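Local coordinates for aerolysin-like protein (Bombina maxima, PDB 6LH8) that probably acts as, or regulates, an aerolysin-like pore-forming protein of toad that is linked to the modulation of cellular endolysosomes, at residues A[45-50]-A[142-147]; A[73-78]-A[93-98]. All blocks are in the same frame, centred on the assembly; numbering follows the deposited sequence.

How the contacts relate
Following the chain from its N terminus, strand 41-53 first supplies segment 45-50; the chain then enters the small two-stranded sheet, where the loop between strands 65-68 and 81-84 carries 73-78, returns as strand 90-100, and much later supplies segment 142-147 from strand 133-154. Contact 1 therefore closes a long loop, and contact 2, which closes a short one between 73-78 and 93-98, is nested inside it. Strand 41-53 lies between the other two in the five-stranded antiparallel sheet: contact 1 pairs it with 133-154, while contact 2 lays the 73-78 loop on its other neighbour, 90-100. The contacts, with centres about 8 Å apart, touch directly: His-50 reaches Glu-93, Ile-147 reaches Asp-97.

Contact 1 (A[45-50]-A[142-147]); sequences DRTITH and QSQSGI
Thr-47 and Gln-144 lie alongside each other, their side chains running in one direction, where strands 41-53 and 133-154 pair in the long antiparallel sheet of this aerolysin-like fold. The pairing is regular at Thr-49 and Gln-142, whose backbones exchange two hydrogen bonds, but changes at Gln-144. There the side-chain OE1, not the backbone carbonyl, accepts from Thr-47 N at 2.9 Å, the donor standing above the amide plane. Extended beyond CG, the glutamine chain spans the widened gap between the strands; its own backbone N makes only a weak bond to Thr-47 O. A water couples the same OE1 to Asp-45 O.

The displaced backbone carbonyl is claimed by Arg-46. With CG anti to the backbone N (chi1 170°) and the rest extended to NE, the arginine crosses to the other segment and gives NE to Gln-144 O at 2.8 Å. That oxygen sits at the guanidinium edge, while the peptide joining Ser-145 to Gly-146 lies over one face, Gly-146 N above its centre.

Farther along, the amide oxygen of Gln-142 reaches the threonine methyl: OE1, hydrogen-bonded to Asn-51 ND2, also touches Thr-49 CG2 at 3.4 Å.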
loop_
_atom_site.group_PDB
_atom_site.type_symbol
_atom_site.label_atom_id
_atom_site.label_comp_id
_atom_site.label_asym_id
_atom_site.label_seq_id
_atom_site.Cartn_x
_atom_site.Cartn_y
_atom_site.Cartn_z
ATOM N N ASP A 45 6.296 9.383 1.118
ATOM C CA ASP A 45 6.321 8.026 1.632
ATOM C C ASP A 45 5.172 7.240 1.017
ATOM O O ASP A 45 4.055 7.749 0.897
ATOM C CB ASP A 45 6.201 8.024 3.153
ATOM C CG ASP A 45 7.490 8.423 3.836
ATOM O OD1 ASP A 45 8.533 8.531 3.149
ATOM O OD2 ASP A 45 7.457 8.622 5.063
ATOM N N ARG A 46 5.465 6.011 0.596
ATOM C CA ARG A 46 4.484 5.095 0.028
ATOM C C ARG A 46 4.539 3.805 0.831
ATOM O O ARG A 46 5.625 3.272 1.073
ATOM C CB ARG A 46 4.764 4.833 -1.458
ATOM C CG ARG A 46 3.935 3.710 -2.045
ATOM C CD ARG A 46 4.268 3.493 -3.513
ATOM N NE ARG A 46 3.448 2.451 -4.109
ATOM C CZ ARG A 46 3.741 1.844 -5.248
ATOM N NH1 ARG A 46 4.837 2.188 -5.903
ATOM N NH2 ARG A 46 2.941 0.902 -5.729
ATOM N N THR A 47 3.381 3.321 1.286
ATOM C CA THR A 47 3.369 2.150 2.145
ATOM C C THR A 47 2.388 1.109 1.639
ATOM O O THR A 47 1.397 1.421 0.963
ATOM C CB THR A 47 2.998 2.489 3.585
ATOM O OG1 THR A 47 1.671 3.015 3.612
ATOM C CG2 THR A 47 3.967 3.519 4.169
ATOM N N ILE A 48 2.689 -0.136 1.989
ATOM C CA ILE A 48 1.752 -1.245 1.909
ATOM C C ILE A 48 1.758 -1.903 3.280
ATOM O O ILE A 48 2.826 -2.207 3.817
ATOM C CB ILE A 48 2.139 -2.261 0.819
ATOM C CG1 ILE A 48 2.170 -1.601 -0.563
ATOM C CG2 ILE A 48 1.200 -3.459 0.864
ATOM C CD1 ILE A 48 2.534 -2.563 -1.706
ATOM N N THR A 49 0.589 -2.105 3.860
ATOM C CA THR A 49 0.513 -2.725 5.174
ATOM C C THR A 49 -0.133 -4.096 5.044
ATOM O O THR A 49 -1.208 -4.222 4.448
ATOM C CB THR A 49 -0.251 -1.847 6.156
ATOM O OG1 THR A 49 0.484 -0.627 6.359
ATOM C CG2 THR A 49 -0.391 -2.553 7.501
ATOM N N HIS A 50 0.525 -5.111 5.601
ATOM C CA HIS A 50 0.054 -6.492 5.553
ATOM C C HIS A 50 -0.367 -6.941 6.944
ATOM O O HIS A 50 0.406 -6.821 7.893
ATOM C CB HIS A 50 1.153 -7.412 5.028
ATOM C CG HIS A 50 1.716 -6.983 3.707
ATOM N ND1 HIS A 50 1.119 -7.288 2.505
ATOM C CD2 HIS A 50 2.827 -6.266 3.410
ATOM C CE1 HIS A 50 1.841 -6.779 1.519
ATOM N NE2 HIS A 50 2.886 -6.164 2.043
ATOM N N GLN A 142 -3.440 -3.279 2.949
ATOM C CA GLN A 142 -3.762 -1.857 2.786
ATOM C C GLN A 142 -2.648 -1.262 1.946
ATOM O O GLN A 142 -1.548 -1.034 2.454
ATOM C CB GLN A 142 -3.870 -1.153 4.129
ATOM C CG GLN A 142 -5.120 -1.512 4.890
ATOM C CD GLN A 142 -4.855 -1.913 6.319
ATOM O OE1 GLN A 142 -3.705 -2.082 6.739
ATOM N NE2 GLN A 142 -5.930 -2.079 7.085
ATOM N N SER A 143 -2.925 -1.018 0.664
ATOM C CA SER A 143 -1.884 -0.611 -0.274
ATOM C C SER A 143 -2.086 0.810 -0.790
ATOM O O SER A 143 -3.206 1.325 -0.871
ATOM C CB SER A 143 -1.784 -1.574 -1.473
ATOM O OG SER A 143 -3.059 -1.832 -2.025
ATOM N N GLN A 144 -0.963 1.435 -1.142
ATOM C CA GLN A 144 -0.918 2.738 -1.785
ATOM C C GLN A 144 -0.134 2.605 -3.081
ATOM O O GLN A 144 0.925 1.967 -3.107
ATOM C CB GLN A 144 -0.239 3.786 -0.890
ATOM C CG GLN A 144 -0.812 3.924 0.520
ATOM C CD GLN A 144 -0.079 4.973 1.331
ATOM O OE1 GLN A 144 1.117 5.194 1.137
ATOM N NE2 GLN A 144 -0.792 5.630 2.248
ATOM N N SER A 145 -0.650 3.196 -4.152
ATOM C CA SER A 145 0.044 3.217 -5.429
ATOM C C SER A 145 1.050 4.365 -5.485
ATOM O O SER A 145 1.131 5.206 -4.588
ATOM C CB SER A 145 -0.952 3.366 -6.569
ATOM O OG SER A 145 -1.342 4.731 -6.708
ATOM N N GLY A 146 1.831 4.386 -6.567
ATOM C CA GLY A 146 2.624 5.559 -6.879
ATOM C C GLY A 146 1.749 6.764 -7.164
ATOM O O GLY A 146 0.575 6.650 -7.529
ATOM N N ILE A 147 2.323 7.935 -6.960
ATOM C CA ILE A 147 1.590 9.188 -7.086
ATOM C C ILE A 147 1.663 9.681 -8.526
ATOM O O ILE A 147 2.723 9.635 -9.165
ATOM C CB ILE A 147 2.147 10.229 -6.100
ATOM C CG1 ILE A 147 1.604 9.907 -4.703
ATOM C CG2 ILE A 147 1.799 11.655 -6.539
ATOM C CD1 ILE A 147 2.137 10.779 -3.631
HETATM O O HOH W 1 2.339 6.778 3.163
HETATM O O HOH W 2 0.993 -0.812 -4.406
HETATM O O HOH W 3 -0.804 1.488 3.298
#

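Contact 2 (A[73-78]-A[93-98])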
loop_
_atom_site.group_PDB
_atom_site.type_symbol
_atom_site.label_atom_id
_atom_site.label_comp_id
_atom_site.label_asym_id
_atom_site.label_seq_id
_atom_site.Cartn_x
_atom_site.Cartn_y
_atom_site.Cartn_z
ATOM N N ARG A 73 3.609 -5.724 -3.347
ATOM C CA ARG A 73 4.847 -5.499 -2.614
ATOM C C ARG A 73 5.496 -4.203 -3.086
ATOM O O ARG A 73 5.132 -3.642 -4.120
ATOM C CB ARG A 73 5.838 -6.663 -2.791
ATOM C CG ARG A 73 5.279 -8.048 -2.498
ATOM C CD ARG A 73 4.986 -8.231 -1.023
ATOM N NE ARG A 73 6.131 -7.905 -0.175
ATOM C CZ ARG A 73 7.064 -8.779 0.191
ATOM N NH1 ARG A 73 6.993 -10.038 -0.224
ATOM N NH2 ARG A 73 8.065 -8.397 0.974
ATOM N N LEU A 74 6.469 -3.735 -2.305
ATOM C CA LEU A 74 7.270 -2.565 -2.627
ATOM C C LEU A 74 8.735 -2.970 -2.757
ATOM O O LEU A 74 9.141 -4.053 -2.327
ATOM C CB LEU A 74 7.128 -1.480 -1.549
ATOM C CG LEU A 74 5.744 -0.854 -1.351
ATOM C CD1 LEU A 74 5.781 0.203 -0.267
ATOM C CD2 LEU A 74 5.230 -0.247 -2.653
ATOM N N ASN A 75 9.530 -2.082 -3.360
ATOM C CA ASN A 75 10.993 -2.197 -3.396
ATOM C C ASN A 75 11.480 -3.445 -4.126
ATOM O O ASN A 75 12.643 -3.836 -3.975
ATOM C CB ASN A 75 11.584 -2.167 -1.982
ATOM C CG ASN A 75 11.274 -0.880 -1.253
ATOM O OD1 ASN A 75 11.495 0.208 -1.785
ATOM N ND2 ASN A 75 10.763 -0.992 -0.026
ATOM N N GLY A 76 10.622 -4.085 -4.915
ATOM C CA GLY A 76 10.980 -5.343 -5.539
ATOM C C GLY A 76 11.199 -6.453 -4.531
ATOM O O GLY A 76 11.765 -7.498 -4.866
ATOM N N ASN A 77 10.767 -6.237 -3.287
ATOM C CA ASN A 77 10.882 -7.273 -2.272
ATOM C C ASN A 77 10.040 -8.481 -2.654
ATOM O O ASN A 77 8.895 -8.352 -3.095
ATOM C CB ASN A 77 10.447 -6.745 -0.908
ATOM C CG ASN A 77 11.332 -5.625 -0.413
ATOM O OD1 ASN A 77 10.847 -4.566 -0.019
ATOM N ND2 ASN A 77 12.642 -5.853 -0.427
ATOM N N THR A 78 10.621 -9.663 -2.481
ATOM C CA THR A 78 9.960 -10.901 -2.848
ATOM C C THR A 78 10.001 -11.952 -1.749
ATOM O O THR A 78 9.355 -12.996 -1.895
ATOM C CB THR A 78 10.585 -11.476 -4.132
ATOM O OG1 THR A 78 9.622 -12.291 -4.805
ATOM C CG2 THR A 78 11.820 -12.304 -3.812
ATOM N N GLU A 93 5.501 -2.273 4.643
ATOM C CA GLU A 93 6.548 -1.929 3.698
ATOM C C GLU A 93 6.545 -0.422 3.473
ATOM O O GLU A 93 5.517 0.247 3.609
ATOM C CB GLU A 93 6.349 -2.653 2.367
ATOM C CG GLU A 93 6.306 -4.163 2.455
ATOM C CD GLU A 93 6.221 -4.820 1.089
ATOM O OE1 GLU A 93 5.173 -5.438 0.798
ATOM O OE2 GLU A 93 7.193 -4.716 0.300
ATOM N N LEU A 94 7.714 0.115 3.139
ATOM C CA LEU A 94 7.856 1.547 2.922
ATOM C C LEU A 94 8.823 1.779 1.771
ATOM O O LEU A 94 9.877 1.140 1.697
ATOM C CB LEU A 94 8.343 2.252 4.195
ATOM C CG LEU A 94 8.680 3.743 4.135
ATOM C CD1 LEU A 94 7.464 4.558 3.743
ATOM C CD2 LEU A 94 9.219 4.207 5.476
ATOM N N SER A 95 8.449 2.666 0.851
ATOM C CA SER A 95 9.374 3.084 -0.190
ATOM C C SER A 95 9.274 4.594 -0.361
ATOM O O SER A 95 8.339 5.236 0.118
ATOM C CB SER A 95 9.118 2.364 -1.524
ATOM O OG SER A 95 7.886 2.744 -2.107
ATOM N N GLU A 96 10.272 5.164 -1.028
ATOM C CA GLU A 96 10.236 6.577 -1.370
ATOM C C GLU A 96 9.653 6.719 -2.766
ATOM O O GLU A 96 10.116 6.073 -3.707
ATOM C CB GLU A 96 11.630 7.201 -1.317
ATOM C CG GLU A 96 11.597 8.714 -1.531
ATOM C CD GLU A 96 12.971 9.311 -1.807
ATOM O OE1 GLU A 96 13.472 9.185 -2.949
ATOM O OE2 GLU A 96 13.539 9.912 -0.883
ATOM N N ASP A 97 8.613 7.529 -2.889
ATOM C CA ASP A 97 7.974 7.805 -4.167
ATOM C C ASP A 97 8.379 9.217 -4.573
ATOM O O ASP A 97 7.960 10.190 -3.941
ATOM C CB ASP A 97 6.461 7.659 -4.019
ATOM C CG ASP A 97 5.718 7.822 -5.317
ATOM O OD1 ASP A 97 6.354 7.769 -6.386
ATOM O OD2 ASP A 97 4.484 7.990 -5.255
ATOM N N LYS A 98 9.205 9.332 -5.611
ATOM C CA LYS A 98 9.719 10.619 -6.065
ATOM C C LYS A 98 8.978 11.040 -7.329
ATOM O O LYS A 98 8.883 10.262 -8.280
ATOM C CB LYS A 98 11.228 10.522 -6.324
ATOM C CG LYS A 98 11.860 11.772 -6.874
ATOM C CD LYS A 98 13.381 11.681 -6.804
ATOM C CE LYS A 98 13.885 10.311 -7.222
ATOM N NZ LYS A 98 15.368 10.332 -7.400
HETATM O O HOH W 4 8.294 0.526 -4.762
HETATM O O HOH W 5 12.587 3.184 -1.848
#
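Arg-73 and Glu-93 meet in a salt bridge, an example of how one acidic side chain can join a loop to the strand beneath it. The bridge uses Arg-73 NE, 2.8 Å from Glu-93 OE1. The oxygen lies near the guanidinium plane, yet the nitrogen comes from above the carboxylate, and the two groups are turned 73° apart. Two successive folds in the arginine chain (chi2 -69°) bring NE back over the carboxylate, while its NH1 bonds to Glu-79 O. His-50 NE2 is a second donor to OE1. The arginine and the other donors would favour the charged form of this buried glutamate.

Further hydrogen bonds, one from the backbone and one from a side-chain amide, continue the attachment. Leu-74 N donates to Glu-93 OE2 at 2.9 Å, also from above the carboxylate plane, so each carboxylate oxygen has a donor from 73-78. Beyond it, Asn-75 ND2 donates to the backbone oxygen of Leu-94 at 2.9 Å. This bond is nearly straight, with an N-H...O angle of 168°, and lies in the plane of the amide, although the donor stands above the plane of the accepting carbonyl. A water also joins Asn-75 OD1 to Glu-96 N.

Van der Waals contacts lie beside these bonds. Leu-74 CD1 makes an apolar one with Glu-93 CB at 3.9 Å and meets a polar atom, Ser-95 OG, at 3.8 Å. Next along the loop, the polar Asn-75 OD1 lies 3.2 Å from Ser-95 CB.

A backbone bond from Asn-77 N to Leu-74 O closes the turn. Asn-75 and Gly-76, both with positive phi, hold its two central positions, the classic Asn-Gly pairing of a type I' beta turn, here laid against edge strand 90-100 of the five-stranded sheet.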